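Local coordinates for armadillo repeat protein arm00016 (Synthetic construct, PDB 4D4E) that is computationally designed for modular peptide recognition and presumably binds extended peptides along its superhelix of stacked helices, at residues Q19-P24 and S31-L36; K145-A150 and N157-I162; K229-A234 and N241-L246. One frame throughout, in Å; residues are numbered along the deposited sequence.

Interaction 1 of 3, residues Q19-P24 and S31-L36; sequences QQLNSP and SALRKL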
loop_
_atom_site.group_PDB
_atom_site.type_symbol
_atom_site.label_atom_id
_atom_site.label_comp_id
_atom_site.label_asym_id
_atom_site.label_seq_id
_atom_site.Cartn_x
_atom_site.Cartn_y
_atom_site.Cartn_z
ATOM N N GLN A 19 -15.325 6.508 21.873
ATOM C CA GLN A 19 -14.964 7.495 22.874
ATOM C C GLN A 19 -13.638 7.171 23.583
ATOM O O GLN A 19 -12.836 8.081 23.855
ATOM C CB GLN A 19 -16.063 7.630 23.913
ATOM C CG GLN A 19 -16.099 9.024 24.492
ATOM C CD GLN A 19 -16.886 9.065 25.784
ATOM O OE1 GLN A 19 -17.607 8.120 26.105
ATOM N NE2 GLN A 19 -16.763 10.164 26.530
ATOM N N GLN A 20 -13.416 5.885 23.876
ATOM C CA GLN A 20 -12.217 5.457 24.590
ATOM C C GLN A 20 -10.924 5.645 23.812
ATOM O O GLN A 20 -9.868 5.717 24.434
ATOM C CB GLN A 20 -12.347 4.013 25.073
ATOM C CG GLN A 20 -13.399 3.873 26.155
ATOM C CD GLN A 20 -13.772 2.425 26.422
ATOM O OE1 GLN A 20 -13.397 1.513 25.667
ATOM N NE2 GLN A 20 -14.498 2.195 27.517
ATOM N N LEU A 21 -10.998 5.733 22.477
ATOM C CA LEU A 21 -9.828 6.120 21.653
ATOM C C LEU A 21 -9.291 7.510 22.030
ATOM O O LEU A 21 -8.148 7.831 21.742
ATOM C CB LEU A 21 -10.178 6.096 20.141
ATOM C CG LEU A 21 -10.700 4.770 19.577
ATOM C CD1 LEU A 21 -10.882 4.906 18.088
ATOM C CD2 LEU A 21 -9.745 3.572 19.885
ATOM N N ASN A 22 -10.159 8.334 22.623
ATOM C CA ASN A 22 -9.836 9.718 22.988
ATOM C C ASN A 22 -9.521 9.820 24.493
ATOM O O ASN A 22 -9.276 10.899 24.997
ATOM C CB ASN A 22 -10.989 10.692 22.600
ATOM C CG ASN A 22 -11.589 10.415 21.208
ATOM O OD1 ASN A 22 -11.097 10.904 20.186
ATOM N ND2 ASN A 22 -12.682 9.659 21.173
ATOM N N SER A 23 -9.538 8.683 25.199
ATOM C CA SER A 23 -9.228 8.592 26.641
ATOM C C SER A 23 -7.738 8.705 26.938
ATOM O O SER A 23 -6.952 8.012 26.310
ATOM C CB SER A 23 -9.697 7.248 27.196
ATOM O OG SER A 23 -9.011 6.906 28.389
ATOM N N PRO A 24 -7.345 9.551 27.921
ATOM C CA PRO A 24 -5.917 9.645 28.258
ATOM C C PRO A 24 -5.425 8.421 29.063
ATOM O O PRO A 24 -4.226 8.207 29.169
ATOM C CB PRO A 24 -5.826 10.933 29.105
ATOM C CG PRO A 24 -7.173 11.590 28.983
ATOM C CD PRO A 24 -8.141 10.461 28.759
ATOM N N SER A 31 -7.086 -0.999 25.101
ATOM C CA SER A 31 -8.230 -1.892 25.079
ATOM C C SER A 31 -9.230 -1.522 23.965
ATOM O O SER A 31 -9.670 -2.390 23.186
ATOM C CB SER A 31 -8.931 -1.830 26.428
ATOM O OG SER A 31 -9.431 -3.094 26.756
ATOM N N ALA A 32 -9.577 -0.233 23.897
ATOM C CA ALA A 32 -10.489 0.223 22.850
ATOM C C ALA A 32 -9.909 -0.039 21.473
ATOM O O ALA A 32 -10.559 -0.687 20.632
ATOM C CB ALA A 32 -10.894 1.682 23.068
ATOM N N LEU A 33 -8.675 0.406 21.219
ATOM C CA LEU A 33 -8.038 0.080 19.948
ATOM C C LEU A 33 -7.994 -1.413 19.678
ATOM O O LEU A 33 -8.167 -1.791 18.549
ATOM C CB LEU A 33 -6.634 0.614 19.818
ATOM C CG LEU A 33 -6.250 1.686 18.846
ATOM C CD1 LEU A 33 -4.742 1.732 18.870
ATOM C CD2 LEU A 33 -6.775 1.445 17.429
ATOM N N ARG A 34 -7.749 -2.228 20.716
ATOM C CA ARG A 34 -7.888 -3.688 20.648
ATOM C C ARG A 34 -9.165 -4.104 19.947
ATOM O O ARG A 34 -9.122 -4.708 18.883
ATOM C CB ARG A 34 -7.971 -4.300 22.047
ATOM C CG ARG A 34 -6.680 -4.573 22.763
ATOM C CD ARG A 34 -6.180 -6.006 22.577
ATOM N NE ARG A 34 -4.811 -6.123 23.104
ATOM C CZ ARG A 34 -3.705 -5.789 22.435
ATOM N NH1 ARG A 34 -3.762 -5.340 21.184
ATOM N NH2 ARG A 34 -2.528 -5.920 23.015
ATOM N N LYS A 35 -10.296 -3.813 20.581
ATOM C CA LYS A 35 -11.578 -4.304 20.117
ATOM C C LYS A 35 -11.869 -3.787 18.707
ATOM O O LYS A 35 -12.235 -4.553 17.792
ATOM C CB LYS A 35 -12.688 -3.914 21.102
ATOM C CG LYS A 35 -12.617 -4.678 22.433
ATOM C CD LYS A 35 -13.120 -3.818 23.601
ATOM C CE LYS A 35 -12.584 -4.280 24.955
ATOM N NZ LYS A 35 -11.114 -4.566 24.944
ATOM N N LEU A 36 -11.677 -2.481 18.524
ATOM C CA LEU A 36 -11.872 -1.872 17.223
ATOM C C LEU A 36 -11.021 -2.588 16.151
ATOM O O LEU A 36 -11.468 -2.820 14.998
ATOM C CB LEU A 36 -11.472 -0.411 17.353
ATOM C CG LEU A 36 -11.630 0.565 16.227
ATOM C CD1 LEU A 36 -11.634 1.979 16.837
ATOM C CD2 LEU A 36 -10.488 0.335 15.241
#
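Leu21 and Leu36 meet with their side chains at about a right angle, methyl against methyl: Leu21 CD1 lies 3.3 Å from Leu36 CD1, tighter than usual van der Waals contact. Leu36 comes to this point with CG anti to its backbone N (chi1 -176°), an extension that carries its methyl out from helix 26-40 across the end of Leu21. The other branch of Leu21 is turned to the preceding part of that helix, where CD2 faces the backbone at Leu33 N, 3.6 Å away, and rests 3.9 Å from Ala32 CB and 4.1 Å from Leu33 CG. This second methyl also borders Leu36 CD1, whereas Leu21 CD1 meets Leu36 alone of the residues in 31-36. Next to it, Gln20 is laid alongside Ala32, its CB 3.4 Å from Ala32 CB, and its extended chain brings OE1 to 3.6 Å from the same methyl. The CA atoms of Gln20 and Ala32 are the nearest pair of the two backbones, at 5.8 Å. A type I turn from Gln20 to Ser23 follows, and Ser23 OG bonds Glu28 OE1. Met17 packs on Ala32 and Leu36, while Leu59 of helix 56-61 touches Leu33 and Leu36. With no hydrogen bond crossing between the segments, cohesion here rests on burial of apolar carbon at the amino-terminal end of the armadillo solenoid.

Interaction 2 of 3, residues K145-A150 and N157-I162; sequences KLLDDA and NAVAAI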
loop_
_atom_site.group_PDB
_atom_site.type_symbol
_atom_site.label_atom_id
_atom_site.label_comp_id
_atom_site.label_asym_id
_atom_site.label_seq_id
_atom_site.Cartn_x
_atom_site.Cartn_y
_atom_site.Cartn_z
ATOM N N LYS A 145 11.387 4.953 -2.610
ATOM C CA LYS A 145 12.463 4.805 -1.646
ATOM C C LYS A 145 12.349 3.541 -0.818
ATOM O O LYS A 145 13.351 2.915 -0.565
ATOM C CB LYS A 145 12.545 6.008 -0.731
ATOM C CG LYS A 145 13.775 6.851 -0.982
ATOM C CD LYS A 145 14.638 6.927 0.285
ATOM C CE LYS A 145 14.259 8.137 1.116
ATOM N NZ LYS A 145 12.792 8.355 0.965
ATOM N N LEU A 146 11.135 3.140 -0.426
ATOM C CA LEU A 146 10.987 1.961 0.367
ATOM C C LEU A 146 11.192 0.690 -0.446
ATOM O O LEU A 146 11.420 -0.366 0.146
ATOM C CB LEU A 146 9.671 1.949 1.119
ATOM C CG LEU A 146 9.465 3.144 2.053
ATOM C CD1 LEU A 146 8.013 3.153 2.445
ATOM C CD2 LEU A 146 10.360 2.974 3.276
ATOM N N LEU A 147 11.133 0.790 -1.783
ATOM C CA LEU A 147 11.475 -0.343 -2.665
ATOM C C LEU A 147 12.895 -0.838 -2.482
ATOM O O LEU A 147 13.229 -1.968 -2.868
ATOM C CB LEU A 147 11.335 0.010 -4.147
ATOM C CG LEU A 147 9.908 0.216 -4.628
ATOM C CD1 LEU A 147 9.941 0.479 -6.104
ATOM C CD2 LEU A 147 9.066 -1.012 -4.274
ATOM N N ASP A 148 13.741 0.021 -1.944
ATOM C CA ASP A 148 15.099 -0.385 -1.633
ATOM C C ASP A 148 15.403 -0.207 -0.144
ATOM O O ASP A 148 16.089 0.737 0.256
ATOM C CB ASP A 148 16.083 0.433 -2.451
ATOM C CG ASP A 148 17.434 -0.202 -2.487
ATOM O OD1 ASP A 148 17.514 -1.444 -2.331
ATOM O OD2 ASP A 148 18.418 0.525 -2.671
ATOM N N ASP A 149 14.895 -1.113 0.678
ATOM C CA ASP A 149 14.880 -0.858 2.116
ATOM C C ASP A 149 15.117 -2.083 2.979
ATOM O O ASP A 149 14.498 -3.142 2.770
ATOM C CB ASP A 149 13.555 -0.227 2.519
ATOM C CG ASP A 149 13.696 0.697 3.704
ATOM O OD1 ASP A 149 14.399 1.729 3.573
ATOM O OD2 ASP A 149 13.097 0.395 4.761
ATOM N N ALA A 150 15.971 -1.889 3.985
ATOM C CA ALA A 150 16.490 -2.952 4.850
ATOM C C ALA A 150 15.513 -4.110 5.164
ATOM O O ALA A 150 15.976 -5.212 5.491
ATOM C CB ALA A 150 17.070 -2.363 6.133
ATOM N N ASN A 157 5.343 -4.960 0.996
ATOM C CA ASN A 157 4.144 -4.086 1.008
ATOM C C ASN A 157 4.334 -2.892 0.014
ATOM O O ASN A 157 3.376 -2.477 -0.656
ATOM C CB ASN A 157 3.936 -3.554 2.435
ATOM C CG ASN A 157 3.411 -4.624 3.422
ATOM O OD1 ASN A 157 2.710 -5.539 3.043
ATOM N ND2 ASN A 157 3.702 -4.452 4.685
ATOM N N ALA A 158 5.585 -2.376 -0.089
ATOM C CA ALA A 158 5.894 -1.251 -0.960
ATOM C C ALA A 158 5.708 -1.593 -2.401
ATOM O O ALA A 158 5.231 -0.723 -3.146
ATOM C CB ALA A 158 7.312 -0.709 -0.770
ATOM N N VAL A 159 6.134 -2.819 -2.845
ATOM C CA VAL A 159 5.920 -3.176 -4.242
ATOM C C VAL A 159 4.469 -3.419 -4.499
ATOM O O VAL A 159 3.990 -3.154 -5.596
ATOM C CB VAL A 159 6.649 -4.455 -4.730
ATOM C CG1 VAL A 159 6.958 -4.321 -6.226
ATOM C CG2 VAL A 159 7.902 -4.702 -3.935
ATOM N N ALA A 160 3.774 -3.962 -3.508
ATOM C CA ALA A 160 2.315 -4.202 -3.649
ATOM C C ALA A 160 1.587 -2.843 -3.855
ATOM O O ALA A 160 0.629 -2.725 -4.689
ATOM C CB ALA A 160 1.764 -4.954 -2.404
ATOM N N ALA A 161 2.069 -1.807 -3.165
ATOM C CA ALA A 161 1.481 -0.454 -3.350
ATOM C C ALA A 161 1.809 0.075 -4.746
ATOM O O ALA A 161 0.965 0.650 -5.396
ATOM C CB ALA A 161 1.986 0.515 -2.252
ATOM N N ILE A 162 3.059 -0.080 -5.183
ATOM C CA ILE A 162 3.471 0.412 -6.482
ATOM C C ILE A 162 2.731 -0.347 -7.606
ATOM O O ILE A 162 2.241 0.271 -8.544
ATOM C CB ILE A 162 4.984 0.274 -6.707
ATOM C CG1 ILE A 162 5.798 1.162 -5.734
ATOM C CG2 ILE A 162 5.338 0.456 -8.222
ATOM C CD1 ILE A 162 5.524 2.656 -5.764
#
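Leu147 and Ala158 join two consecutive helices of the armadillo fold, a right-handed solenoid of stacked helices, where the end of helix 140-146 lies against helix 152-166. The main bump is the CD2 methyl of Leu147. With CG beside the backbone N (chi1 -69°), the side chain leans over to helix 152-166, and CD2 settles into a shallow hollow whose floor is backbone: Val159 N is 3.7 Å from Leu147 CD2. Ala158 CB makes one wall, 3.9 Å from that Leu147 CD2, and Ile162, one turn further on, makes another, bringing CG1 to 4.2 Å from it. Val159 CG2 also borders the methyl, but in one of two conformers of that valine. The small methyl of Ala158 allows the backbones to come close, with 5.9 Å between Leu147 CA and Ala158 CA. Leu146 adds a second, flatter contact by its CB, and its side chain also packs on Ile113 and Val117 of helix 110-124. From helix 182-187, Leu185 touches Leu147, Val159 and Ile162. All five residues that touch across the contact are buried. Ala158 is the one residue met by both leucines, its CB lying 4.0 Å from Leu146 CB.

Interaction 3 of 3, residues K229-A234 and N241-L246; sequences KLQSHA and NAQAAL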
loop_
_atom_site.group_PDB
_atom_site.type_symbol
_atom_site.label_atom_id
_atom_site.label_comp_id
_atom_site.label_asym_id
_atom_site.label_seq_id
_atom_site.Cartn_x
_atom_site.Cartn_y
_atom_site.Cartn_z
ATOM N N LYS A 229 14.982 -14.111 -17.391
ATOM C CA LYS A 229 15.558 -14.903 -16.253
ATOM C C LYS A 229 14.502 -15.662 -15.405
ATOM O O LYS A 229 14.710 -16.822 -15.066
ATOM C CB LYS A 229 16.428 -14.022 -15.385
ATOM C CG LYS A 229 17.130 -14.718 -14.217
ATOM C CD LYS A 229 18.504 -14.070 -13.985
ATOM C CE LYS A 229 19.398 -14.844 -13.020
ATOM N NZ LYS A 229 19.014 -14.453 -11.644
ATOM N N LEU A 230 13.362 -15.015 -15.119
ATOM C CA LEU A 230 12.269 -15.585 -14.322
ATOM C C LEU A 230 11.571 -16.698 -15.033
ATOM O O LEU A 230 10.819 -17.461 -14.410
ATOM C CB LEU A 230 11.244 -14.507 -13.967
ATOM C CG LEU A 230 11.759 -13.454 -13.001
ATOM C CD1 LEU A 230 10.761 -12.311 -12.888
ATOM C CD2 LEU A 230 11.985 -14.077 -11.640
ATOM N N GLN A 231 11.771 -16.794 -16.347
ATOM C CA GLN A 231 11.228 -17.971 -17.010
ATOM C C GLN A 231 11.842 -19.254 -16.508
ATOM O O GLN A 231 11.296 -20.325 -16.771
ATOM C CB GLN A 231 11.295 -17.883 -18.554
ATOM C CG GLN A 231 10.072 -17.112 -19.010
ATOM C CD GLN A 231 10.143 -16.750 -20.460
ATOM O OE1 GLN A 231 11.235 -16.581 -21.020
ATOM N NE2 GLN A 231 8.988 -16.609 -21.078
ATOM N N SER A 232 12.956 -19.175 -15.766
ATOM C CA SER A 232 13.487 -20.398 -15.134
ATOM C C SER A 232 13.550 -20.356 -13.573
ATOM O O SER A 232 14.224 -21.151 -12.913
ATOM C CB SER A 232 14.798 -20.838 -15.814
ATOM O OG SER A 232 15.740 -19.861 -15.590
ATOM N N HIS A 233 12.784 -19.437 -12.998
ATOM C CA HIS A 233 12.670 -19.360 -11.575
ATOM C C HIS A 233 12.046 -20.659 -11.085
ATOM O O HIS A 233 11.201 -21.225 -11.790
ATOM C CB HIS A 233 11.723 -18.209 -11.245
ATOM C CG HIS A 233 11.663 -17.901 -9.781
ATOM N ND1 HIS A 233 10.903 -18.636 -8.915
ATOM C CD2 HIS A 233 12.284 -16.955 -9.036
ATOM C CE1 HIS A 233 11.057 -18.166 -7.686
ATOM N NE2 HIS A 233 11.907 -17.160 -7.729
ATOM N N ALA A 234 12.397 -21.109 -9.868
ATOM C CA ALA A 234 11.858 -22.380 -9.313
ATOM C C ALA A 234 10.341 -22.512 -9.301
ATOM O O ALA A 234 9.801 -23.625 -9.540
ATOM C CB ALA A 234 12.408 -22.658 -7.904
ATOM N N ASN A 241 3.615 -15.743 -14.777
ATOM C CA ASN A 241 3.426 -14.293 -14.667
ATOM C C ASN A 241 4.430 -13.515 -15.478
ATOM O O ASN A 241 4.058 -12.537 -16.117
ATOM C CB ASN A 241 3.465 -13.880 -13.214
ATOM C CG ASN A 241 2.317 -14.515 -12.434
ATOM O OD1 ASN A 241 1.476 -15.172 -13.035
ATOM N ND2 ASN A 241 2.304 -14.360 -11.131
ATOM N N ALA A 242 5.683 -13.995 -15.496
ATOM C CA ALA A 242 6.807 -13.329 -16.170
ATOM C C ALA A 242 6.634 -13.406 -17.651
ATOM O O ALA A 242 6.998 -12.492 -18.397
ATOM C CB ALA A 242 8.102 -14.010 -15.820
ATOM N N GLN A 243 6.105 -14.533 -18.087
ATOM C CA GLN A 243 5.871 -14.695 -19.487
ATOM C C GLN A 243 4.688 -13.836 -19.951
ATOM O O GLN A 243 4.754 -13.201 -20.997
ATOM C CB GLN A 243 5.642 -16.150 -19.826
ATOM C CG GLN A 243 6.077 -16.346 -21.252
ATOM C CD GLN A 243 5.270 -17.399 -21.920
ATOM O OE1 GLN A 243 5.456 -18.583 -21.662
ATOM N NE2 GLN A 243 4.361 -16.982 -22.789
ATOM N N ALA A 244 3.629 -13.813 -19.153
ATOM C CA ALA A 244 2.489 -12.941 -19.432
ATOM C C ALA A 244 2.921 -11.457 -19.440
ATOM O O ALA A 244 2.347 -10.678 -20.170
ATOM C CB ALA A 244 1.359 -13.164 -18.418
ATOM N N ALA A 245 3.920 -11.077 -18.634
ATOM C CA ALA A 245 4.488 -9.708 -18.697
ATOM C C ALA A 245 5.259 -9.439 -19.973
ATOM O O ALA A 245 5.220 -8.310 -20.519
ATOM C CB ALA A 245 5.386 -9.418 -17.483
ATOM N N LEU A 246 6.019 -10.442 -20.421
ATOM C CA LEU A 246 6.772 -10.328 -21.657
ATOM C C LEU A 246 5.755 -10.200 -22.822
ATOM O O LEU A 246 5.963 -9.469 -23.803
ATOM C CB LEU A 246 7.689 -11.550 -21.808
ATOM C CG LEU A 246 9.044 -11.505 -21.076
ATOM C CD1 LEU A 246 9.744 -12.870 -21.095
ATOM C CD2 LEU A 246 9.982 -10.366 -21.564
#
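Leu230 and Ala242 form the close-packed half of this contact, at the carboxy-terminal end of the armadillo solenoid, where the turn after helix 223-229 folds back on helix 236-248. Leu230 CB sits 3.7 Å from Ala242 CB, and both residues are buried; the matching CA atoms of Leu230 and Ala242 are 6.2 Å apart. The Leu230 side chain also touches Ile197 and Val201 of helix 194-208. The other half is mixed, glutamine amide against aliphatic carbon, and its residues are partly exposed. Here Gln231 extends its chain to helix 236-248 and points the NE2 end of its amide at CG and CB of Gln243. No hydrogen bond links the segments. Gln231 NE2 to Gln243 CG, at 2.9 Å, is too short for a nitrogen against a carbon, so the exact placement of that amide is doubtful; as modelled, the two amide planes are 76° apart. The Gln243 chain leaves its backbone N on the far side of the first bond (chi1 -152°) and bends at the next, turning its own amide away from that of Gln231. Leu246, partly exposed, meets Gln231 from the opposite direction, bringing its CD1 to 4.0 Å from Gln231 CD.

How the interactions relate
The three contacts repeat one pattern along the solenoid, with the same twelve-residue spacing. In each, a residue at or near the end of the first helix sets its CB against an alanine twelve positions later, and the next residue reaches the helix one turn further on. Interactions 1 and 3 lie on opposite sides of the chain's centre, about 47 Å apart between centres, with interaction 2 between them in sequence, about 31 Å from interaction 1 and 21 Å from interaction 3. None touches another: even interactions 2 and 3 keep nearest atoms about 11 Å apart. The internal position is leucine-lined and fully buried, whereas each terminal one places a glutamine in the contact.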